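Local coordinates for protein GCN5-related N-acetyltransferase (Brucella abortus, PDB 7N1L) that probably transfers an acyl group, most likely acetyl from acetyl-CoA, to an amine acceptor, as GCN5-related N-acetyltransferases do, at residues L101-V106 against W137-L142; F91-E96 against E133-S138; A46-A51 against H108-H113; A42-S47 against G83-F88. One frame throughout, in Å; residues are numbered along the deposited sequence.

Contact 1: residues L101-V106 against W137-L142; sequences LRAGQV and WSKLVL
The indole of Trp137 lies flat against the peptide that joins Ala103 to Gly104. Gly104 N stands 3.5 Å above the ring plane, over its centre, and Gly104 CA makes a CH-pi contact 3.8 Å from the centroid of the six-membered ring, 15° off the normal. Having no side chain, Gly104 lets the ring settle this close. Trp137 places CG beside its own backbone N (chi1 -75°), which swings the indole over the neighbouring strand. At the ring edge, in plane, Arg102 CB meets Trp137 CD1 at 3.8 Å; the Arg102 guanidinium leads away to Asp93 and to Asp71 of the second subunit.

Farther along, Val106 and Leu142 lie side by side and point the same way, Val106 CB 3.8 Å from Leu142 CD2. Val106 CG2 also reaches Leu140 CD1, which crosses it at a slant. These side chains share the sheet face of Trp137, where Leu128 packs on Val106 and Trp137, and Ile125 on Leu142, from helix 120-129.

Backbone bonds run from Ser138 N to Arg102 O (3.0 Å), Gly104 N to Lys139 O, Val141 N to Gly104 O (2.7 Å) and Val106 N to Val141 O. Arg102 pairs with Trp137 but Gly104 with Leu140, so a beta bulge takes up one extra residue. Two adjacent parallel strands with helix 120-129 between them in sequence make a beta-alpha-beta crossover of the GNAT fold.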
# COMPACT_ATOMS: atom_id res chain seq x y z
N LEU A 101 -13.53 1.09 -6.88
CA LEU A 101 -13.59 -0.25 -6.31
C LEU A 101 -12.43 -0.39 -5.32
O LEU A 101 -11.91 0.60 -4.81
CB LEU A 101 -13.57 -1.30 -7.43
CG LEU A 101 -14.69 -1.20 -8.47
CD1 LEU A 101 -14.38 -2.06 -9.67
CD2 LEU A 101 -16.01 -1.60 -7.86
N ARG A 102 -12.01 -1.60 -5.04
CA ARG A 102 -10.88 -1.82 -4.15
C ARG A 102 -9.78 -2.53 -4.92
O ARG A 102 -9.95 -2.92 -6.07
CB ARG A 102 -11.31 -2.59 -2.89
CG ARG A 102 -12.37 -1.80 -2.04
CD ARG A 102 -12.63 -2.35 -0.61
NE ARG A 102 -11.51 -2.11 0.31
CZ ARG A 102 -11.38 -1.05 1.09
NH1 ARG A 102 -12.27 -0.07 1.08
NH2 ARG A 102 -10.34 -0.97 1.92
N ALA A 103 -8.62 -2.67 -4.28
CA ALA A 103 -7.51 -3.42 -4.83
C ALA A 103 -6.75 -4.08 -3.69
O ALA A 103 -6.75 -3.59 -2.56
CB ALA A 103 -6.56 -2.51 -5.64
N GLY A 104 -6.12 -5.23 -3.98
CA GLY A 104 -5.25 -5.88 -3.02
C GLY A 104 -3.79 -5.50 -3.23
O GLY A 104 -3.34 -5.28 -4.35
N GLN A 105 -3.02 -5.45 -2.14
CA GLN A 105 -1.62 -5.06 -2.24
C GLN A 105 -0.79 -6.01 -1.39
O GLN A 105 -1.10 -6.18 -0.20
CB GLN A 105 -1.40 -3.61 -1.82
CG GLN A 105 0.08 -3.16 -1.84
CD GLN A 105 0.25 -1.69 -1.41
OE1 GLN A 105 -0.56 -0.86 -1.77
NE2 GLN A 105 1.28 -1.40 -0.63
N VAL A 106 0.20 -6.65 -2.01
CA VAL A 106 1.11 -7.58 -1.35
C VAL A 106 2.50 -6.95 -1.32
O VAL A 106 3.08 -6.67 -2.38
CB VAL A 106 1.18 -8.93 -2.09
CG1 VAL A 106 2.27 -9.80 -1.47
CG2 VAL A 106 -0.16 -9.63 -2.09
N TRP A 137 -12.11 -6.46 -6.04
CA TRP A 137 -10.80 -6.01 -6.50
C TRP A 137 -10.81 -5.86 -8.01
O TRP A 137 -11.26 -6.76 -8.72
CB TRP A 137 -9.71 -6.99 -6.09
CG TRP A 137 -9.41 -6.89 -4.66
CD1 TRP A 137 -9.84 -5.92 -3.80
CD2 TRP A 137 -8.64 -7.81 -3.89
NE1 TRP A 137 -9.37 -6.18 -2.53
CE2 TRP A 137 -8.63 -7.34 -2.55
CE3 TRP A 137 -7.96 -9.01 -4.19
CZ2 TRP A 137 -7.95 -8.01 -1.53
CZ3 TRP A 137 -7.29 -9.68 -3.17
CH2 TRP A 137 -7.28 -9.17 -1.86
N SER A 138 -10.36 -4.69 -8.47
CA SER A 138 -10.02 -4.50 -9.88
C SER A 138 -8.61 -4.99 -10.19
O SER A 138 -8.28 -5.18 -11.36
CB SER A 138 -10.14 -3.03 -10.27
OG SER A 138 -9.19 -2.25 -9.58
N LYS A 139 -7.76 -5.13 -9.18
CA LYS A 139 -6.40 -5.58 -9.40
C LYS A 139 -5.78 -6.08 -8.10
O LYS A 139 -6.26 -5.79 -7.00
CB LYS A 139 -5.52 -4.47 -10.00
CG LYS A 139 -5.44 -3.18 -9.19
CD LYS A 139 -4.62 -2.15 -9.97
CE LYS A 139 -4.48 -0.83 -9.23
NZ LYS A 139 -5.70 0.03 -9.33
N LEU A 140 -4.66 -6.78 -8.26
CA LEU A 140 -3.79 -7.17 -7.17
C LEU A 140 -2.40 -6.62 -7.49
O LEU A 140 -1.84 -6.94 -8.54
CB LEU A 140 -3.76 -8.68 -7.02
CG LEU A 140 -2.80 -9.27 -6.03
CD1 LEU A 140 -3.05 -8.66 -4.68
CD2 LEU A 140 -3.01 -10.83 -5.98
N VAL A 141 -1.91 -5.70 -6.66
CA VAL A 141 -0.59 -5.12 -6.81
C VAL A 141 0.40 -5.96 -6.01
O VAL A 141 0.21 -6.18 -4.81
CB VAL A 141 -0.59 -3.66 -6.33
CG1 VAL A 141 0.84 -3.13 -6.20
CG2 VAL A 141 -1.43 -2.80 -7.27
N LEU A 142 1.50 -6.35 -6.65
CA LEU A 142 2.52 -7.15 -6.00
C LEU A 142 3.82 -6.38 -5.99
O LEU A 142 4.39 -6.10 -7.05
CB LEU A 142 2.72 -8.49 -6.72
CG LEU A 142 1.49 -9.36 -7.02
CD1 LEU A 142 1.85 -10.50 -7.96
CD2 LEU A 142 0.87 -9.89 -5.74

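Contact 2: residues F91-E96 against E133-S138; sequences FYDLPE and EERSWS
Asp93 sits at the pyrrole edge of Trp137, in the plane of the indole, while Phe91 CD2 meets the benzene end of the indole, at Trp137 CH2, 4.0 Å away. Arg135 CB lies 3.4 Å above the indole plane, on the face opposite the one that Gly104 covers. The Arg135 guanidinium is met at its edge by two carboxylates, those of Asp93 and Glu134. Together Asp93, Glu134 and Arg135 form a salt-bridge network just where a Schellman motif at Ser136 closes helix 132-135 and the chain enters strand 137-144.

Asp93 holds CG anti to its amide nitrogen (chi1 -176°), which carries the carboxylate across to both partners. Trp137 NE1 gives OD1 of Asp93 an almost straight hydrogen bond of 3.1 Å, but it comes from above the carboxylate, whose plane stands 82° from the ring. OD1 takes a second partner, NE of Arg102. The other oxygen, OD2 of Asp93, is held on its anti side by Arg135 NH1 at 3.1 Å, with the carboxylate and guanidinium planes only 27° apart. Arg135 NH1 is shared with Glu75 of strand 74-81 and also comes near the rim of Phe91, at its edge. Arg135 NE binds the anti lone pair of Glu134 OE2 at 3.0 Å, so the two carboxylate oxygens, both in the guanidinium plane, fix its rotation. A water donates a hydrogen bond to the backbone O of Arg135 at 3.0 Å.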
# COMPACT_ATOMS: atom_id res chain seq x y z
N PHE A 91 -1.15 -9.07 3.00
CA PHE A 91 -1.81 -8.26 1.98
C PHE A 91 -2.74 -7.24 2.60
O PHE A 91 -3.25 -7.43 3.71
CB PHE A 91 -2.61 -9.12 1.01
CG PHE A 91 -3.78 -9.82 1.62
CD1 PHE A 91 -3.61 -11.02 2.30
CD2 PHE A 91 -5.07 -9.34 1.44
CE1 PHE A 91 -4.71 -11.71 2.84
CE2 PHE A 91 -6.17 -10.02 1.97
CZ PHE A 91 -5.98 -11.20 2.66
N TYR A 92 -3.01 -6.18 1.83
CA TYR A 92 -3.90 -5.11 2.25
C TYR A 92 -5.07 -5.05 1.29
O TYR A 92 -4.90 -5.15 0.07
CB TYR A 92 -3.17 -3.77 2.30
CG TYR A 92 -1.84 -3.91 2.99
CD1 TYR A 92 -1.78 -4.28 4.32
CD2 TYR A 92 -0.67 -3.62 2.35
CE1 TYR A 92 -0.59 -4.45 4.97
CE2 TYR A 92 0.54 -3.76 3.00
CZ TYR A 92 0.57 -4.19 4.32
OH TYR A 92 1.77 -4.33 5.00
N ASP A 93 -6.27 -4.92 1.83
CA ASP A 93 -7.48 -4.70 1.04
C ASP A 93 -7.71 -3.18 1.07
O ASP A 93 -8.20 -2.64 2.07
CB ASP A 93 -8.66 -5.48 1.62
CG ASP A 93 -9.93 -5.36 0.76
OD1 ASP A 93 -10.01 -4.43 -0.07
OD2 ASP A 93 -10.89 -6.14 0.95
N LEU A 94 -7.33 -2.50 0.02
CA LEU A 94 -7.25 -1.05 -0.00
C LEU A 94 -8.26 -0.43 -0.95
O LEU A 94 -8.64 -1.03 -1.96
CB LEU A 94 -5.85 -0.56 -0.41
CG LEU A 94 -4.72 -0.88 0.55
CD1 LEU A 94 -3.40 -0.45 -0.03
CD2 LEU A 94 -4.96 -0.21 1.90
N PRO A 95 -8.73 0.79 -0.67
CA PRO A 95 -9.58 1.47 -1.65
C PRO A 95 -8.78 1.79 -2.89
O PRO A 95 -7.56 1.98 -2.83
CB PRO A 95 -10.04 2.73 -0.91
CG PRO A 95 -8.98 2.99 0.10
CD PRO A 95 -8.52 1.60 0.54
N GLU A 96 -9.46 1.77 -4.04
CA GLU A 96 -8.88 2.10 -5.34
C GLU A 96 -9.61 3.33 -5.87
O GLU A 96 -10.68 3.21 -6.48
CB GLU A 96 -8.99 0.92 -6.30
CG GLU A 96 -7.92 0.90 -7.37
CD GLU A 96 -7.99 2.14 -8.26
OE1 GLU A 96 -8.91 2.19 -9.11
OE2 GLU A 96 -7.13 3.06 -8.09
N GLU A 133 -13.26 -11.40 -6.62
CA GLU A 133 -14.69 -11.16 -6.73
C GLU A 133 -15.29 -10.86 -5.36
O GLU A 133 -16.08 -9.92 -5.22
CB GLU A 133 -15.38 -12.37 -7.35
CG GLU A 133 -16.80 -12.08 -7.85
CD GLU A 133 -17.66 -13.33 -8.07
OE1 GLU A 133 -17.77 -14.18 -7.15
OE2 GLU A 133 -18.24 -13.44 -9.18
N GLU A 134 -14.92 -11.64 -4.35
CA GLU A 134 -15.44 -11.43 -3.00
C GLU A 134 -15.13 -10.02 -2.51
O GLU A 134 -15.97 -9.39 -1.85
CB GLU A 134 -14.85 -12.50 -2.07
CG GLU A 134 -14.73 -12.14 -0.60
CD GLU A 134 -13.99 -13.21 0.24
OE1 GLU A 134 -14.40 -14.38 0.20
OE2 GLU A 134 -13.03 -12.88 0.97
N ARG A 135 -13.96 -9.49 -2.86
CA ARG A 135 -13.52 -8.21 -2.33
C ARG A 135 -13.77 -7.03 -3.26
O ARG A 135 -13.47 -5.90 -2.87
CB ARG A 135 -12.02 -8.27 -1.99
CG ARG A 135 -11.63 -9.36 -0.98
CD ARG A 135 -12.27 -9.17 0.42
NE ARG A 135 -11.78 -10.18 1.34
CZ ARG A 135 -10.78 -9.98 2.19
NH1 ARG A 135 -10.20 -8.79 2.32
NH2 ARG A 135 -10.32 -11.01 2.91
N SER A 136 -14.33 -7.25 -4.46
CA SER A 136 -14.45 -6.21 -5.51
C SER A 136 -13.09 -5.61 -5.86
O SER A 136 -12.93 -4.39 -5.95
CB SER A 136 -15.44 -5.10 -5.14
OG SER A 136 -16.76 -5.58 -5.14
N TRP A 137 -12.11 -6.46 -6.04
CA TRP A 137 -10.80 -6.01 -6.50
C TRP A 137 -10.81 -5.86 -8.01
O TRP A 137 -11.26 -6.76 -8.72
CB TRP A 137 -9.71 -6.99 -6.09
CG TRP A 137 -9.41 -6.89 -4.66
CD1 TRP A 137 -9.84 -5.92 -3.80
CD2 TRP A 137 -8.64 -7.81 -3.89
NE1 TRP A 137 -9.37 -6.18 -2.53
CE2 TRP A 137 -8.63 -7.34 -2.55
CE3 TRP A 137 -7.96 -9.01 -4.19
CZ2 TRP A 137 -7.95 -8.01 -1.53
CZ3 TRP A 137 -7.29 -9.68 -3.17
CH2 TRP A 137 -7.28 -9.17 -1.86
N SER A 138 -10.36 -4.69 -8.47
CA SER A 138 -10.02 -4.50 -9.88
C SER A 138 -8.61 -4.99 -10.19
O SER A 138 -8.28 -5.18 -11.36
CB SER A 138 -10.14 -3.03 -10.27
OG SER A 138 -9.19 -2.25 -9.58
O HOH W 1 -13.14 -5.69 0.09

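Contact 3: residues A46-A51 against H108-H113; sequences ASYAQA and HIYVHH
This is an aromatic contact between helix 38-52 and the C-terminal end of strand 101-111, with Tyr48 reaching from beside Tyr110 to His108. The helix and strand segments cross at 114°, their axes 8.9 Å apart. Tyr48 keeps CG anti to its backbone N (chi1 172°), which sends the ring obliquely back along the strand to His108, sliding past Tyr110, which points the other way. Tyr48 CB makes a CH-pi contact over one face of Tyr110, 4.0 Å from the ring centroid. Ser47 adds its CB, 3.3 Å from Tyr110 OH.

His108 and Tyr110 rise on the same face of the sheet; Ile109 between them turns to helices 120-129 and 150-158. In GNAT enzymes the fourth strand of the sheet borders the acetyl-CoA cleft, and strand 101-111 is probably its counterpart.

At the far end of Tyr48, OH and His108 ND1 share a hydrogen bond of 2.7 Å, the rings meeting rim to rim with planes 77° apart. A water 2.9 Å from Tyr48 OH accepts the backbone N-H of Ile109 at 3.2 Å, tying the hydroxyl to the strand as well. Val98 and Pro97 of the second subunit pack on Tyr48 and His108, respectively.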
# COMPACT_ATOMS: atom_id res chain seq x y z
N ALA A 46 9.96 -14.02 11.67
CA ALA A 46 11.32 -13.67 12.07
C ALA A 46 12.34 -14.09 11.01
O ALA A 46 13.32 -13.38 10.78
CB ALA A 46 11.65 -14.26 13.42
N SER A 47 12.15 -15.25 10.38
CA SER A 47 13.08 -15.66 9.33
C SER A 47 13.02 -14.70 8.15
O SER A 47 14.06 -14.32 7.59
CB SER A 47 12.79 -17.08 8.86
OG SER A 47 12.95 -18.02 9.91
N TYR A 48 11.81 -14.28 7.75
CA TYR A 48 11.68 -13.36 6.62
C TYR A 48 12.37 -12.04 6.92
O TYR A 48 13.09 -11.51 6.07
CB TYR A 48 10.21 -13.15 6.30
CG TYR A 48 9.92 -12.08 5.27
CD1 TYR A 48 10.32 -12.22 3.95
CD2 TYR A 48 9.22 -10.94 5.63
CE1 TYR A 48 10.03 -11.22 3.00
CE2 TYR A 48 8.94 -9.96 4.71
CZ TYR A 48 9.35 -10.09 3.41
OH TYR A 48 9.02 -9.08 2.53
N ALA A 49 12.15 -11.50 8.11
CA ALA A 49 12.75 -10.23 8.50
C ALA A 49 14.28 -10.31 8.53
O ALA A 49 14.95 -9.30 8.32
CB ALA A 49 12.21 -9.79 9.86
N GLN A 50 14.84 -11.50 8.79
CA GLN A 50 16.29 -11.63 8.82
C GLN A 50 16.92 -11.32 7.47
O GLN A 50 18.08 -10.89 7.40
CB GLN A 50 16.69 -13.04 9.29
N ALA A 51 16.17 -11.50 6.38
CA ALA A 51 16.65 -11.05 5.07
C ALA A 51 16.65 -9.53 4.97
O ALA A 51 17.64 -8.93 4.54
CB ALA A 51 15.80 -11.66 3.96
N HIS A 108 4.82 -8.54 1.02
CA HIS A 108 5.64 -9.52 1.71
C HIS A 108 5.11 -10.92 1.46
O HIS A 108 3.95 -11.22 1.76
CB HIS A 108 5.66 -9.24 3.22
CG HIS A 108 5.99 -7.82 3.57
ND1 HIS A 108 7.27 -7.31 3.50
CD2 HIS A 108 5.20 -6.81 3.99
CE1 HIS A 108 7.25 -6.04 3.87
NE2 HIS A 108 6.01 -5.71 4.16
N ILE A 109 6.00 -11.78 0.99
CA ILE A 109 5.71 -13.20 0.80
C ILE A 109 6.94 -13.95 1.27
O ILE A 109 8.06 -13.44 1.19
CB ILE A 109 5.35 -13.52 -0.66
CG1 ILE A 109 4.75 -14.93 -0.76
CG2 ILE A 109 6.56 -13.28 -1.61
CD1 ILE A 109 3.90 -15.12 -1.99
N TYR A 110 6.71 -15.14 1.85
CA TYR A 110 7.82 -15.92 2.38
C TYR A 110 7.42 -17.38 2.50
O TYR A 110 6.35 -17.70 3.03
CB TYR A 110 8.26 -15.39 3.75
CG TYR A 110 9.45 -16.13 4.30
CD1 TYR A 110 10.69 -15.92 3.78
CD2 TYR A 110 9.32 -17.02 5.36
CE1 TYR A 110 11.79 -16.58 4.26
CE2 TYR A 110 10.43 -17.68 5.87
CZ TYR A 110 11.66 -17.45 5.31
OH TYR A 110 12.79 -18.09 5.75
N VAL A 111 8.32 -18.26 2.07
CA VAL A 111 8.18 -19.71 2.22
C VAL A 111 9.40 -20.22 2.98
O VAL A 111 10.54 -19.90 2.61
CB VAL A 111 8.05 -20.43 0.86
CG1 VAL A 111 8.05 -21.96 1.06
CG2 VAL A 111 6.79 -19.97 0.13
N HIS A 112 9.15 -21.03 4.01
CA HIS A 112 10.22 -21.65 4.78
C HIS A 112 11.19 -22.34 3.83
O HIS A 112 10.77 -22.95 2.85
CB HIS A 112 9.59 -22.66 5.74
CG HIS A 112 10.56 -23.34 6.63
ND1 HIS A 112 11.45 -24.30 6.19
CD2 HIS A 112 10.73 -23.27 7.97
CE1 HIS A 112 12.15 -24.76 7.21
NE2 HIS A 112 11.73 -24.16 8.31
N HIS A 113 12.48 -22.23 4.13
CA HIS A 113 13.51 -22.69 3.20
C HIS A 113 13.52 -24.20 3.00
O HIS A 113 14.09 -24.68 2.00
CB HIS A 113 14.89 -22.21 3.66
CG HIS A 113 15.24 -22.61 5.06
ND1 HIS A 113 14.59 -22.11 6.16
CD2 HIS A 113 16.19 -23.46 5.53
CE1 HIS A 113 15.10 -22.63 7.26
NE2 HIS A 113 16.08 -23.46 6.90
O HOH W 2 8.58 -10.32 -0.10

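Contact 4: residues A42-S47 against G83-F88; sequences APLLAS and GNLVGF
Leu44 does most of the touching, through one methyl. Its CD2 sits 3.4 Å from Gly87 N, 3.7 Å from Leu85 CD2 and 3.9 Å from Phe88 CD2, so it fills the space between two side chains of the strand and presses on the backbone between them. Leu44 and Phe88 slide past each other in opposite directions, and the carbonyl O of Leu44 lies in the plane of the Phe88 ring, 3.8 Å from CE2 at its edge. Leu45 comes across at about a right angle, its CD1 4.0 Å from Phe88 CZ. No hydrogen bond joins the segments.

What sets these groups in place is partly the strand itself. Phe88 has CG between its backbone N and carbonyl carbon (chi1 70°), which turns the ring toward the helix, edge first. Val86 and Gly87 both face Ala79, a classic beta bulge, and this lets Leu85 and Phe88 both point to the helix with two residues between them.

Beyond this shell, Phe41 meets Phe88 edge-to-face and Leu33 packs on Leu85. Helix 38-52 thus lies on strand 84-96, the segments 42-47 and 84-88 running 43° apart, with helix 61-69 touching it through Tyr64 on Leu45 and Ala65 on Ala42, and strands 74-81 and 101-111 flanking strand 84-96 in the sheet.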
# COMPACT_ATOMS: atom_id res chain seq x y z
N ALA A 42 5.09 -16.25 14.42
CA ALA A 42 6.24 -15.46 14.88
C ALA A 42 7.57 -15.91 14.29
O ALA A 42 8.31 -15.04 13.80
CB ALA A 42 6.29 -15.46 16.41
N PRO A 43 7.98 -17.19 14.35
CA PRO A 43 9.30 -17.55 13.80
C PRO A 43 9.36 -17.45 12.29
O PRO A 43 10.41 -17.08 11.74
CB PRO A 43 9.53 -19.00 14.29
CG PRO A 43 8.16 -19.54 14.55
CD PRO A 43 7.34 -18.34 15.03
N LEU A 44 8.26 -17.74 11.60
CA LEU A 44 8.23 -17.62 10.15
C LEU A 44 8.46 -16.17 9.74
O LEU A 44 9.23 -15.88 8.81
CB LEU A 44 6.89 -18.13 9.63
CG LEU A 44 6.90 -18.82 8.28
CD1 LEU A 44 7.88 -20.02 8.30
CD2 LEU A 44 5.50 -19.28 7.93
N LEU A 45 7.79 -15.25 10.43
CA LEU A 45 8.01 -13.83 10.20
C LEU A 45 9.43 -13.44 10.59
O LEU A 45 10.06 -12.62 9.91
CB LEU A 45 6.97 -13.01 10.98
CG LEU A 45 7.00 -11.47 10.86
CD1 LEU A 45 6.70 -11.01 9.44
CD2 LEU A 45 6.04 -10.80 11.85
N ALA A 46 9.96 -14.02 11.67
CA ALA A 46 11.32 -13.67 12.07
C ALA A 46 12.34 -14.09 11.01
O ALA A 46 13.32 -13.38 10.78
CB ALA A 46 11.65 -14.26 13.42
N SER A 47 12.15 -15.25 10.38
CA SER A 47 13.08 -15.66 9.33
C SER A 47 13.02 -14.70 8.15
O SER A 47 14.06 -14.32 7.59
CB SER A 47 12.79 -17.08 8.86
OG SER A 47 12.95 -18.02 9.91
N GLY A 83 0.43 -30.13 9.08
CA GLY A 83 0.16 -29.43 10.31
C GLY A 83 1.07 -28.27 10.64
O GLY A 83 0.72 -27.44 11.49
N ASN A 84 2.22 -28.14 9.97
CA ASN A 84 3.19 -27.09 10.27
C ASN A 84 3.04 -25.89 9.32
O ASN A 84 2.92 -26.07 8.10
CB ASN A 84 4.60 -27.66 10.21
CG ASN A 84 4.83 -28.78 11.25
OD1 ASN A 84 4.52 -28.62 12.44
ND2 ASN A 84 5.34 -29.91 10.80
N LEU A 85 3.06 -24.69 9.88
CA LEU A 85 2.99 -23.46 9.10
C LEU A 85 4.33 -23.21 8.42
O LEU A 85 5.34 -23.01 9.10
CB LEU A 85 2.62 -22.28 10.00
CG LEU A 85 2.41 -20.93 9.27
CD1 LEU A 85 1.07 -20.93 8.57
CD2 LEU A 85 2.56 -19.74 10.21
N VAL A 86 4.33 -23.20 7.08
CA VAL A 86 5.58 -23.16 6.30
C VAL A 86 5.62 -22.05 5.25
O VAL A 86 6.55 -22.04 4.42
CB VAL A 86 5.87 -24.52 5.63
CG1 VAL A 86 6.01 -25.61 6.67
CG2 VAL A 86 4.80 -24.85 4.60
N GLY A 87 4.61 -21.17 5.21
CA GLY A 87 4.60 -20.02 4.30
C GLY A 87 3.59 -18.97 4.73
O GLY A 87 2.73 -19.22 5.58
N PHE A 88 3.73 -17.75 4.20
CA PHE A 88 2.72 -16.72 4.43
C PHE A 88 2.76 -15.67 3.32
O PHE A 88 3.76 -15.54 2.60
CB PHE A 88 2.86 -16.04 5.80
CG PHE A 88 4.06 -15.14 5.94
CD1 PHE A 88 4.02 -13.81 5.53
CD2 PHE A 88 5.22 -15.61 6.54
CE1 PHE A 88 5.11 -12.98 5.70
CE2 PHE A 88 6.31 -14.78 6.71
CZ PHE A 88 6.25 -13.46 6.29

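All four contacts are built on one mixed sheet. Contacts 1 and 2 share Trp137 and Ser138, with centres about 5 Å apart, and are joined by the Arg102 to Asp93 salt bridge; contacts 3 and 4 share helix 38-52 and lie on the other side of the chain's centre. Contact 4 is buried and has no hydrogen bond between its segments, whereas the other three are partly buried and come within reach of the second subunit. Their chemistry follows their place: contact 1 is a parallel strand ladder with a bulge, contact 2 a charged network at a helix end, and contact 3 an aromatic cluster with a hydroxyl to imidazole bond. Strands 84-96 and 101-111 link both halves.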